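Local coordinates for protein MgGH51 (Meripilus giganteus, PDB 6ZPV) that probably hydrolyses terminal alpha-L-arabinofuranosyl linkages in arabinose-containing plant polysaccharides, as a fungal GH51 glycosidase, at residues V346-E351 with G357-R362; N384-V389 with Q395-H400; D416-Q419 with T424-E427. One frame throughout, in Å; residues are numbered along the deposited sequence.

In the fold
All three contacts belong to neighbouring units of one parallel eight-stranded (beta/alpha)8 barrel, in strand order 345-348, 378-381, 396-403 and 424-432. Interaction 1 is buried and polar at its centre: one tyrosine hydroxyl ties a helix start to a strand end. Interactions 2 and 3 are partly buried, lie about 10 Å apart between centres, and both hold an edge-to-face aromatic pair beside the same glycan; interaction 2 adds a backbone-to-hydroxyl bond and a CH-pi contact, whereas interaction 3 has no direct hydrogen bond. Strands 396-403 and 424-432 adjoin, with V399 N 2.8 Å from F426 O. Interaction 1 meets interaction 2 through E351 OE2 and H400 ND1, 2.7 Å apart, and interaction 3 through E347 and F426.

Interaction 1 of 3, residues V346-E351 with G357-R362; sequences VEVGNE and GSYPYR
The hydroxyl of Y359 donates to the backbone carbonyl of V348, with OH 2.7 Å from O. It arrives in the carbonyl plane on a lone pair, at a C=O...donor angle of 143°, while V348 O in turn lies at the edge of the tyrosine ring, near its plane. Beside it V348 CB stands 3.7 Å from Y359 OH; the one apolar approach, V348 CG1 to Y359 CE1, is loose at 4.3 Å. The phenol reaches the strand because CG of Y359 is anti to the backbone N (chi1 -165°), which extends the ring away from the first turn of its helix. Strand 345-348 and helix 359-373 are the first two elements of a beta-alpha-beta unit completed by strand 378-381, and the bond pins the start of the helix to the end of the strand. The same hydroxyl accepts from T382 N, just past that third element, so donor and acceptor roles are both used in a buried place. A phenylalanine here would probably leave V348 O and T382 N without this shared partner and loosen the tie between the three elements. Further out, R362 NE donates to S358 OG at 2.8 Å, the oxygen lying 12° out of the guanidinium plane. R362 NH1 also forms a salt bridge with D352 and bonds A291 O, and NH2 bonds A355 O, which fixes the guanidinium on several sides.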
loop_
_atom_site.group_PDB
_atom_site.type_symbol
_atom_site.label_atom_id
_atom_site.label_comp_id
_atom_site.label_asym_id
_atom_site.label_seq_id
_atom_site.Cartn_x
_atom_site.Cartn_y
_atom_site.Cartn_z
ATOM N N VAL A 346 -15.247 5.514 7.233
ATOM C CA VAL A 346 -15.284 5.842 5.813
ATOM C C VAL A 346 -14.816 7.280 5.637
ATOM O O VAL A 346 -15.309 8.184 6.370
ATOM C CB VAL A 346 -16.663 5.606 5.157
ATOM C CG1 VAL A 346 -16.765 6.270 3.801
ATOM C CG2 VAL A 346 -16.958 4.118 5.114
ATOM N N GLU A 347 -13.887 7.482 4.704
ATOM C CA GLU A 347 -13.365 8.826 4.426
ATOM C C GLU A 347 -14.039 9.379 3.170
ATOM O O GLU A 347 -14.140 8.683 2.144
ATOM C CB GLU A 347 -11.828 8.757 4.285
ATOM C CG GLU A 347 -11.172 10.116 4.129
ATOM C CD GLU A 347 -9.699 10.139 4.452
ATOM O OE1 GLU A 347 -9.146 9.087 4.801
ATOM O OE2 GLU A 347 -9.101 11.281 4.345
ATOM N N VAL A 348 -14.506 10.633 3.250
ATOM C CA VAL A 348 -15.330 11.210 2.172
ATOM C C VAL A 348 -14.393 12.035 1.282
ATOM O O VAL A 348 -14.084 13.216 1.587
ATOM C CB VAL A 348 -16.494 12.000 2.770
ATOM C CG1 VAL A 348 -17.334 12.647 1.669
ATOM C CG2 VAL A 348 -17.333 11.093 3.653
ATOM N N GLY A 349 -13.932 11.438 0.184
ATOM C CA GLY A 349 -13.017 12.125 -0.724
ATOM C C GLY A 349 -11.553 11.973 -0.307
ATOM O O GLY A 349 -11.218 11.124 0.534
ATOM N N ASN A 350 -10.718 12.787 -0.940
ATOM C CA ASN A 350 -9.285 12.881 -0.573
ATOM C C ASN A 350 -8.892 14.342 -0.742
ATOM O O ASN A 350 -9.091 14.952 -1.812
ATOM C CB ASN A 350 -8.398 12.031 -1.471
ATOM C CG ASN A 350 -6.945 12.140 -1.072
ATOM O OD1 ASN A 350 -6.605 11.746 0.051
ATOM N ND2 ASN A 350 -6.091 12.705 -1.935
ATOM N N GLU A 351 -8.302 14.905 0.335
ATOM C CA GLU A 351 -7.686 16.256 0.225
ATOM C C GLU A 351 -8.667 17.235 -0.418
ATOM O O GLU A 351 -8.289 18.044 -1.282
ATOM C CB GLU A 351 -6.334 16.227 -0.465
ATOM C CG GLU A 351 -5.285 15.440 0.324
ATOM C CD GLU A 351 -3.853 15.752 -0.029
ATOM O OE1 GLU A 351 -3.595 16.194 -1.195
ATOM O OE2 GLU A 351 -2.976 15.539 0.860
ATOM N N GLY A 357 -14.516 25.067 -1.982
ATOM C CA GLY A 357 -15.726 25.785 -2.411
ATOM C C GLY A 357 -16.903 24.886 -2.614
ATOM O O GLY A 357 -18.033 25.316 -2.299
ATOM N N SER A 358 -16.704 23.666 -3.053
ATOM C CA SER A 358 -17.799 22.688 -3.258
ATOM C C SER A 358 -17.907 21.657 -2.147
ATOM O O SER A 358 -18.946 21.003 -2.059
ATOM C CB SER A 358 -17.620 22.012 -4.595
ATOM O OG SER A 358 -16.441 21.228 -4.558
ATOM N N TYR A 359 -16.853 21.447 -1.377
ATOM C CA TYR A 359 -16.936 20.358 -0.386
ATOM C C TYR A 359 -18.112 20.539 0.555
ATOM O O TYR A 359 -18.706 19.522 0.947
ATOM C CB TYR A 359 -15.641 20.161 0.403
ATOM C CG TYR A 359 -15.564 18.851 1.162
ATOM C CD1 TYR A 359 -15.518 17.627 0.492
ATOM C CD2 TYR A 359 -15.419 18.795 2.539
ATOM C CE1 TYR A 359 -15.316 16.424 1.130
ATOM C CE2 TYR A 359 -15.183 17.596 3.199
ATOM C CZ TYR A 359 -15.075 16.418 2.488
ATOM O OH TYR A 359 -14.742 15.255 3.169
ATOM N N PRO A 360 -18.522 21.756 1.000
ATOM C CA PRO A 360 -19.660 21.794 1.913
ATOM C C PRO A 360 -20.912 21.067 1.395
ATOM O O PRO A 360 -21.510 20.286 2.124
ATOM C CB PRO A 360 -19.832 23.252 2.199
ATOM C CG PRO A 360 -18.433 23.834 2.071
ATOM C CD PRO A 360 -17.843 23.069 0.900
ATOM N N TYR A 361 -21.292 21.268 0.142
ATOM C CA TYR A 361 -22.479 20.577 -0.377
ATOM C C TYR A 361 -22.169 19.117 -0.683
ATOM O O TYR A 361 -23.045 18.269 -0.588
ATOM C CB TYR A 361 -23.178 21.313 -1.540
ATOM C CG TYR A 361 -22.485 21.320 -2.891
ATOM C CD1 TYR A 361 -22.400 20.170 -3.656
ATOM C CD2 TYR A 361 -21.957 22.470 -3.439
ATOM C CE1 TYR A 361 -21.795 20.186 -4.919
ATOM C CE2 TYR A 361 -21.349 22.505 -4.673
ATOM C CZ TYR A 361 -21.307 21.367 -5.438
ATOM O OH TYR A 361 -20.676 21.429 -6.678
ATOM N N ARG A 362 -20.944 18.826 -1.136
ATOM C CA ARG A 362 -20.583 17.436 -1.419
ATOM C C ARG A 362 -20.582 16.595 -0.110
ATOM O O ARG A 362 -21.229 15.525 -0.054
ATOM C CB ARG A 362 -19.266 17.327 -2.178
ATOM C CG ARG A 362 -19.328 18.003 -3.538
ATOM C CD ARG A 362 -18.052 17.871 -4.369
ATOM N NE ARG A 362 -16.882 18.541 -3.793
ATOM C CZ ARG A 362 -15.792 18.000 -3.263
ATOM N NH1 ARG A 362 -15.682 16.689 -3.071
ATOM N NH2 ARG A 362 -14.780 18.767 -2.938
#

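Interaction 2 of 3, residues N384-V389 with Q395-H400; sequences NAWNPV and QSYDVH. With NAG (2-acetamido-2-deoxy-beta-D-glucopyranose), chain B; NAG (2-acetamido-2-deoxy-beta-D-glucopyranose), chain C; BMA (beta-D-mannopyranose), chain D; MAN (alpha-D-mannopyranose), chain E.
A type II beta turn, N384 to N387, rests on the ring of Y397 and presents W386 to a bound glycan, in a pocket to which W386, N387 and V389 all belong. A385 CA sits 3.6 Å from the Y397 ring centroid and only 7° off the normal, a CH-pi contact over the face. Past it, W386 N donates to Y397 OH at 3.1 Å with an N-H...acceptor angle of 155°. That hydroxyl also gives its proton to a water, which itself donates to N384 O and P388 O, so one tyrosine oxygen organises three points of the loop. The indole is gripped from both faces. Y397 turns its edge to one, in an edge-to-face pair with centroids 5.1 Å apart, CE2 standing over the ring; on the opposite face C3 of the chain B NAG lies 3.6 Å above the plane. With CG anti to the carbonyl carbon (chi1 -51°) the indole lies across Y397; at its root, W386 CB comes within 3.3 Å of O5 of the chain C NAG. Next in line, N387 ND2 donates to O3 of that second sugar at 3.2 Å, almost straight. P388 packs on P360 of helix 359-373. The loop joins strand 378-381 to strand 396-403 without a regular helix, and Y397, bonded through its backbone to T424 and F426, packs against A381 and Y425 on the two flanking strands.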
loop_
_atom_site.group_PDB
_atom_site.type_symbol
_atom_site.label_atom_id
_atom_site.label_comp_id
_atom_site.label_asym_id
_atom_site.label_seq_id
_atom_site.Cartn_x
_atom_site.Cartn_y
_atom_site.Cartn_z
ATOM N N ASN A 384 -9.537 21.185 5.513
ATOM C CA ASN A 384 -8.816 21.635 6.718
ATOM C C ASN A 384 -9.826 21.742 7.859
ATOM O O ASN A 384 -11.022 22.154 7.645
ATOM C CB ASN A 384 -8.172 23.004 6.468
ATOM C CG ASN A 384 -7.108 22.949 5.407
ATOM O OD1 ASN A 384 -6.394 21.957 5.271
ATOM N ND2 ASN A 384 -6.968 24.046 4.672
ATOM N N ALA A 385 -9.406 21.423 9.048
ATOM C CA ALA A 385 -10.364 21.328 10.150
ATOM C C ALA A 385 -11.088 22.643 10.345
ATOM O O ALA A 385 -10.454 23.679 10.534
ATOM C CB ALA A 385 -9.628 20.888 11.390
ATOM N N TRP A 386 -12.410 22.580 10.294
ATOM C CA TRP A 386 -13.337 23.657 10.695
ATOM C C TRP A 386 -13.414 24.835 9.736
ATOM O O TRP A 386 -14.170 25.776 10.026
ATOM C CB TRP A 386 -13.029 24.156 12.132
ATOM C CG TRP A 386 -12.945 22.996 13.064
ATOM C CD1 TRP A 386 -11.834 22.572 13.713
ATOM C CD2 TRP A 386 -13.964 22.070 13.396
ATOM N NE1 TRP A 386 -12.062 21.396 14.399
ATOM C CE2 TRP A 386 -13.381 21.098 14.240
ATOM C CE3 TRP A 386 -15.307 21.947 13.064
ATOM C CZ2 TRP A 386 -14.106 20.025 14.727
ATOM C CZ3 TRP A 386 -16.034 20.890 13.559
ATOM C CH2 TRP A 386 -15.428 19.936 14.379
ATOM N N ASN A 387 -12.717 24.796 8.626
ATOM C CA ASN A 387 -12.730 25.902 7.644
ATOM C C ASN A 387 -12.625 25.289 6.262
ATOM O O ASN A 387 -11.538 24.898 5.835
ATOM C CB ASN A 387 -11.616 26.897 7.877
ATOM C CG ASN A 387 -11.778 27.722 9.120
ATOM O OD1 ASN A 387 -12.636 28.623 9.121
ATOM N ND2 ASN A 387 -11.037 27.408 10.177
ATOM N N PRO A 388 -13.753 25.086 5.532
ATOM C CA PRO A 388 -15.052 25.668 5.811
ATOM C C PRO A 388 -15.813 24.876 6.844
ATOM O O PRO A 388 -15.538 23.715 7.128
ATOM C CB PRO A 388 -15.754 25.517 4.447
ATOM C CG PRO A 388 -15.130 24.287 3.832
ATOM C CD PRO A 388 -13.676 24.351 4.260
ATOM N N VAL A 389 -16.858 25.495 7.344
ATOM C CA VAL A 389 -17.737 24.873 8.333
ATOM C C VAL A 389 -18.700 23.897 7.645
ATOM O O VAL A 389 -19.379 24.260 6.709
ATOM C CB VAL A 389 -18.525 25.939 9.052
ATOM C CG1 VAL A 389 -19.430 25.270 10.077
ATOM C CG2 VAL A 389 -17.592 26.997 9.651
ATOM N N GLN A 395 -17.492 14.110 12.701
ATOM C CA GLN A 395 -16.947 13.486 13.911
ATOM C C GLN A 395 -15.437 13.345 13.854
ATOM O O GLN A 395 -14.828 13.201 14.938
ATOM C CB GLN A 395 -17.595 12.135 14.111
ATOM C CG GLN A 395 -19.087 12.227 14.347
ATOM C CD GLN A 395 -19.552 10.901 14.836
ATOM O OE1 GLN A 395 -19.823 9.979 14.039
ATOM N NE2 GLN A 395 -19.603 10.810 16.159
ATOM N N SER A 396 -14.849 13.348 12.682
ATOM C CA SER A 396 -13.396 13.204 12.501
ATOM C C SER A 396 -12.932 14.018 11.302
ATOM O O SER A 396 -13.692 14.188 10.305
ATOM C CB SER A 396 -13.031 11.777 12.310
ATOM O OG SER A 396 -13.323 10.931 13.398
ATOM N N TYR A 397 -11.676 14.417 11.354
ATOM C CA TYR A 397 -10.941 15.028 10.239
ATOM C C TYR A 397 -9.647 14.245 9.988
ATOM O O TYR A 397 -9.021 13.765 10.949
ATOM C CB TYR A 397 -10.537 16.472 10.544
ATOM C CG TYR A 397 -11.618 17.495 10.267
ATOM C CD1 TYR A 397 -11.821 17.944 8.966
ATOM C CD2 TYR A 397 -12.432 18.050 11.237
ATOM C CE1 TYR A 397 -12.758 18.894 8.643
ATOM C CE2 TYR A 397 -13.391 18.995 10.923
ATOM C CZ TYR A 397 -13.561 19.437 9.618
ATOM O OH TYR A 397 -14.452 20.424 9.335
ATOM N N ASP A 398 -9.240 14.174 8.713
ATOM C CA ASP A 398 -7.978 13.628 8.247
ATOM C C ASP A 398 -7.014 14.789 8.002
ATOM O O ASP A 398 -7.310 15.678 7.173
ATOM C CB ASP A 398 -8.154 12.793 6.980
ATOM C CG ASP A 398 -6.880 12.116 6.486
ATOM O OD1 ASP A 398 -5.847 12.269 7.205
ATOM O OD2 ASP A 398 -6.903 11.492 5.393
ATOM N N VAL A 399 -5.897 14.798 8.725
ATOM C CA VAL A 399 -4.828 15.825 8.632
ATOM C C VAL A 399 -3.613 15.207 7.973
ATOM O O VAL A 399 -3.135 14.131 8.402
ATOM C CB VAL A 399 -4.511 16.342 10.054
ATOM C CG1 VAL A 399 -3.447 17.407 10.029
ATOM C CG2 VAL A 399 -5.740 16.811 10.784
ATOM N N HIS A 400 -3.060 15.873 6.952
ATOM C CA HIS A 400 -1.849 15.422 6.248
ATOM C C HIS A 400 -0.738 16.439 6.449
ATOM O O HIS A 400 -0.999 17.629 6.330
ATOM C CB HIS A 400 -2.101 15.295 4.728
ATOM C CG HIS A 400 -3.181 14.325 4.370
ATOM N ND1 HIS A 400 -3.644 14.214 3.069
ATOM C CD2 HIS A 400 -3.878 13.435 5.108
ATOM C CE1 HIS A 400 -4.589 13.292 3.059
ATOM N NE2 HIS A 400 -4.768 12.790 4.269
HETATM C C1 NAG B . -13.984 22.122 18.577
HETATM C C2 NAG B . -15.144 22.692 17.722
HETATM C C3 NAG B . -14.717 23.575 16.568
HETATM C C4 NAG B . -13.652 24.569 16.862
HETATM C C5 NAG B . -12.570 23.842 17.655
HETATM C C6 NAG B . -11.497 24.823 18.168
HETATM C C7 NAG B . -17.054 21.196 18.016
HETATM C C8 NAG B . -17.764 19.913 17.564
HETATM N N2 NAG B . -16.045 21.632 17.304
HETATM O O3 NAG B . -15.860 24.201 15.937
HETATM O O4 NAG B . -12.986 25.120 15.723
HETATM O O5 NAG B . -13.058 23.227 18.821
HETATM O O6 NAG B . -12.107 25.895 18.892
HETATM O O7 NAG B . -17.479 21.842 18.979
HETATM C C1 NAG C . -13.405 26.383 15.274
HETATM C C2 NAG C . -12.302 26.993 14.420
HETATM C C3 NAG C . -12.732 28.311 13.878
HETATM C C4 NAG C . -14.031 28.046 13.108
HETATM C C5 NAG C . -15.064 27.251 13.925
HETATM C C6 NAG C . -16.330 26.845 13.125
HETATM C C7 NAG C . -9.972 26.468 14.948
HETATM C C8 NAG C . -8.807 26.772 15.895
HETATM N N2 NAG C . -11.074 27.117 15.217
HETATM O O3 NAG C . -11.737 28.755 12.943
HETATM O O4 NAG C . -14.713 29.281 12.807
HETATM O O5 NAG C . -14.510 26.057 14.425
HETATM O O6 NAG C . -17.312 26.016 13.801
HETATM O O7 NAG C . -9.845 25.627 14.079
HETATM C C1 BMA D . -14.479 29.893 11.564
HETATM C C2 BMA D . -15.746 30.719 11.240
HETATM C C3 BMA D . -15.514 31.533 9.978
HETATM C C4 BMA D . -14.263 32.408 10.094
HETATM C C5 BMA D . -13.082 31.570 10.534
HETATM C C6 BMA D . -11.874 32.474 10.861
HETATM O O2 BMA D . -16.127 31.594 12.327
HETATM O O3 BMA D . -16.647 32.387 9.732
HETATM O O4 BMA D . -13.968 33.103 8.896
HETATM O O5 BMA D . -13.388 30.851 11.734
HETATM O O6 BMA D . -10.717 31.605 10.931
HETATM C C1 MAN E . -17.489 31.911 8.691
HETATM C C2 MAN E . -18.387 33.055 8.260
HETATM C C3 MAN E . -19.426 33.458 9.349
HETATM C C4 MAN E . -20.171 32.234 9.802
HETATM C C5 MAN E . -19.206 31.125 10.265
HETATM C C6 MAN E . -19.976 29.853 10.741
HETATM O O2 MAN E . -19.099 32.674 7.049
HETATM O O3 MAN E . -20.357 34.356 8.789
HETATM O O4 MAN E . -21.081 32.589 10.848
HETATM O O5 MAN E . -18.291 30.849 9.194
HETATM O O6 MAN E . -20.583 29.236 9.571
HETATM O O HOH W 1 -13.720 21.717 7.088
#

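Interaction 3 of 3, residues D416-Q419 with T424-E427; sequences DGFQ and TYFE. With NAG (2-acetamido-2-deoxy-beta-D-glucopyranose), chain B; ACT (acetate ion), chain G.
In the loop leading from helix 405-410 to strand 424-432, F418 stands edge-on to the ring of Y425, near the start of the strand. The planes meet at 87° with centroids 5.0 Å apart, a nearly perpendicular T-shaped pair. The F418 edge formed by CD2 and CE2 does the touching: CD2 is 3.7 Å from Y425 CE2, and CE2 lies over the tyrosine face, offset toward its rim. With CG anti to the carbonyl carbon (chi1 -63°), Y425 turns one face to this edge. An acetate ion, probably from the crystallisation liquor, covers one face of F418, its CH3 3.3 Å above the ring plane. Q419 N donates to the acetate O at 2.8 Å, and a water in the plane of the Y425 ring lies 2.6 Å from Y425 OH and 2.8 Å from the same acetate oxygen. The Y425 hydroxyl also accepts from W386 NE1, tying it to the neighbouring aromatic pair. Beyond the acetate, Q419 CG approaches O5 of the chain B NAG at 3.4 Å. Y414 and Y415 also bring their rings against F418. Such helix-to-strand loops at the N-terminal ends of the parallel strands are a regular feature of (beta/alpha)8 barrels, this one beside the glycan.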
loop_
_atom_site.group_PDB
_atom_site.type_symbol
_atom_site.label_atom_id
_atom_site.label_comp_id
_atom_site.label_asym_id
_atom_site.label_seq_id
_atom_site.Cartn_x
_atom_site.Cartn_y
_atom_site.Cartn_z
ATOM N N ASP A 416 -1.692 19.252 21.461
ATOM C CA ASP A 416 -1.906 19.503 22.907
ATOM C C ASP A 416 -2.928 20.615 23.153
ATOM O O ASP A 416 -3.626 20.521 24.184
ATOM C CB ASP A 416 -0.602 19.811 23.603
ATOM C CG ASP A 416 0.249 18.574 23.713
ATOM O OD1 ASP A 416 0.811 18.106 22.677
ATOM O OD2 ASP A 416 0.386 18.006 24.837
ATOM N N GLY A 417 -2.925 21.659 22.337
ATOM C CA GLY A 417 -3.826 22.778 22.547
ATOM C C GLY A 417 -5.169 22.618 21.875
ATOM O O GLY A 417 -5.986 23.579 21.974
ATOM N N PHE A 418 -5.435 21.499 21.192
ATOM C CA PHE A 418 -6.738 21.322 20.561
ATOM C C PHE A 418 -7.806 21.186 21.613
ATOM O O PHE A 418 -7.592 20.644 22.727
ATOM C CB PHE A 418 -6.795 20.061 19.686
ATOM C CG PHE A 418 -6.294 20.205 18.255
ATOM C CD1 PHE A 418 -5.098 20.838 17.929
ATOM C CD2 PHE A 418 -7.039 19.657 17.221
ATOM C CE1 PHE A 418 -4.695 20.987 16.620
ATOM C CE2 PHE A 418 -6.614 19.784 15.910
ATOM C CZ PHE A 418 -5.453 20.458 15.611
ATOM N N GLN A 419 -8.989 21.657 21.271
ATOM C CA GLN A 419 -10.151 21.411 22.143
ATOM C C GLN A 419 -10.510 19.932 22.156
ATOM O O GLN A 419 -10.350 19.253 21.147
ATOM C CB GLN A 419 -11.347 22.216 21.643
ATOM C CG GLN A 419 -11.162 23.711 21.611
ATOM C CD GLN A 419 -10.830 24.283 22.973
ATOM O OE1 GLN A 419 -11.578 24.074 23.934
ATOM N NE2 GLN A 419 -9.686 24.958 23.039
ATOM N N THR A 424 -12.477 13.626 16.727
ATOM C CA THR A 424 -11.236 12.883 16.691
ATOM C C THR A 424 -10.508 13.164 15.373
ATOM O O THR A 424 -11.103 13.540 14.373
ATOM C CB THR A 424 -11.475 11.394 16.934
ATOM O OG1 THR A 424 -12.304 10.872 15.904
ATOM C CG2 THR A 424 -12.037 11.087 18.282
ATOM N N TYR A 425 -9.206 12.928 15.396
ATOM C CA TYR A 425 -8.290 13.315 14.324
ATOM C C TYR A 425 -7.506 12.119 13.835
ATOM O O TYR A 425 -6.977 11.328 14.661
ATOM C CB TYR A 425 -7.403 14.469 14.773
ATOM C CG TYR A 425 -8.190 15.721 15.078
ATOM C CD1 TYR A 425 -8.541 16.608 14.074
ATOM C CD2 TYR A 425 -8.735 15.976 16.328
ATOM C CE1 TYR A 425 -9.336 17.711 14.316
ATOM C CE2 TYR A 425 -9.556 17.076 16.604
ATOM C CZ TYR A 425 -9.853 17.954 15.572
ATOM O OH TYR A 425 -10.626 19.061 15.771
ATOM N N PHE A 426 -7.422 12.004 12.536
ATOM C CA PHE A 426 -6.667 10.939 11.843
ATOM C C PHE A 426 -5.497 11.629 11.149
ATOM O O PHE A 426 -5.706 12.494 10.287
ATOM C CB PHE A 426 -7.596 10.351 10.783
ATOM C CG PHE A 426 -7.023 9.340 9.825
ATOM C CD1 PHE A 426 -5.961 8.554 10.168
ATOM C CD2 PHE A 426 -7.614 9.146 8.574
ATOM C CE1 PHE A 426 -5.481 7.572 9.306
ATOM C CE2 PHE A 426 -7.158 8.160 7.705
ATOM C CZ PHE A 426 -6.094 7.363 8.098
ATOM N N GLU A 427 -4.248 11.308 11.522
ATOM C CA GLU A 427 -3.079 11.822 10.815
ATOM C C GLU A 427 -2.827 10.865 9.643
ATOM O O GLU A 427 -1.967 9.964 9.736
ATOM C CB GLU A 427 -1.887 11.939 11.754
ATOM C CG GLU A 427 -0.818 12.863 11.204
ATOM C CD GLU A 427 -1.010 14.337 11.479
ATOM O OE1 GLU A 427 -1.925 14.729 12.210
ATOM O OE2 GLU A 427 -0.169 15.154 10.934
HETATM C C1 NAG B . -13.984 22.122 18.577
HETATM C C2 NAG B . -15.144 22.692 17.722
HETATM C C3 NAG B . -14.717 23.575 16.568
HETATM C C4 NAG B . -13.652 24.569 16.862
HETATM C C5 NAG B . -12.570 23.842 17.655
HETATM C C6 NAG B . -11.497 24.823 18.168
HETATM C C7 NAG B . -17.054 21.196 18.016
HETATM C C8 NAG B . -17.764 19.913 17.564
HETATM N N2 NAG B . -16.045 21.632 17.304
HETATM O O3 NAG B . -15.860 24.201 15.937
HETATM O O4 NAG B . -12.986 25.120 15.723
HETATM O O5 NAG B . -13.058 23.227 18.821
HETATM O O6 NAG B . -12.107 25.895 18.892
HETATM O O7 NAG B . -17.479 21.842 18.979
HETATM C C ACT G . -8.792 22.723 17.738
HETATM O O ACT G . -9.469 22.155 18.558
HETATM O OXT ACT G . -7.980 23.652 18.065
HETATM C CH3 ACT G . -8.983 22.318 16.203
HETATM O O HOH W 2 -11.116 19.915 18.179
#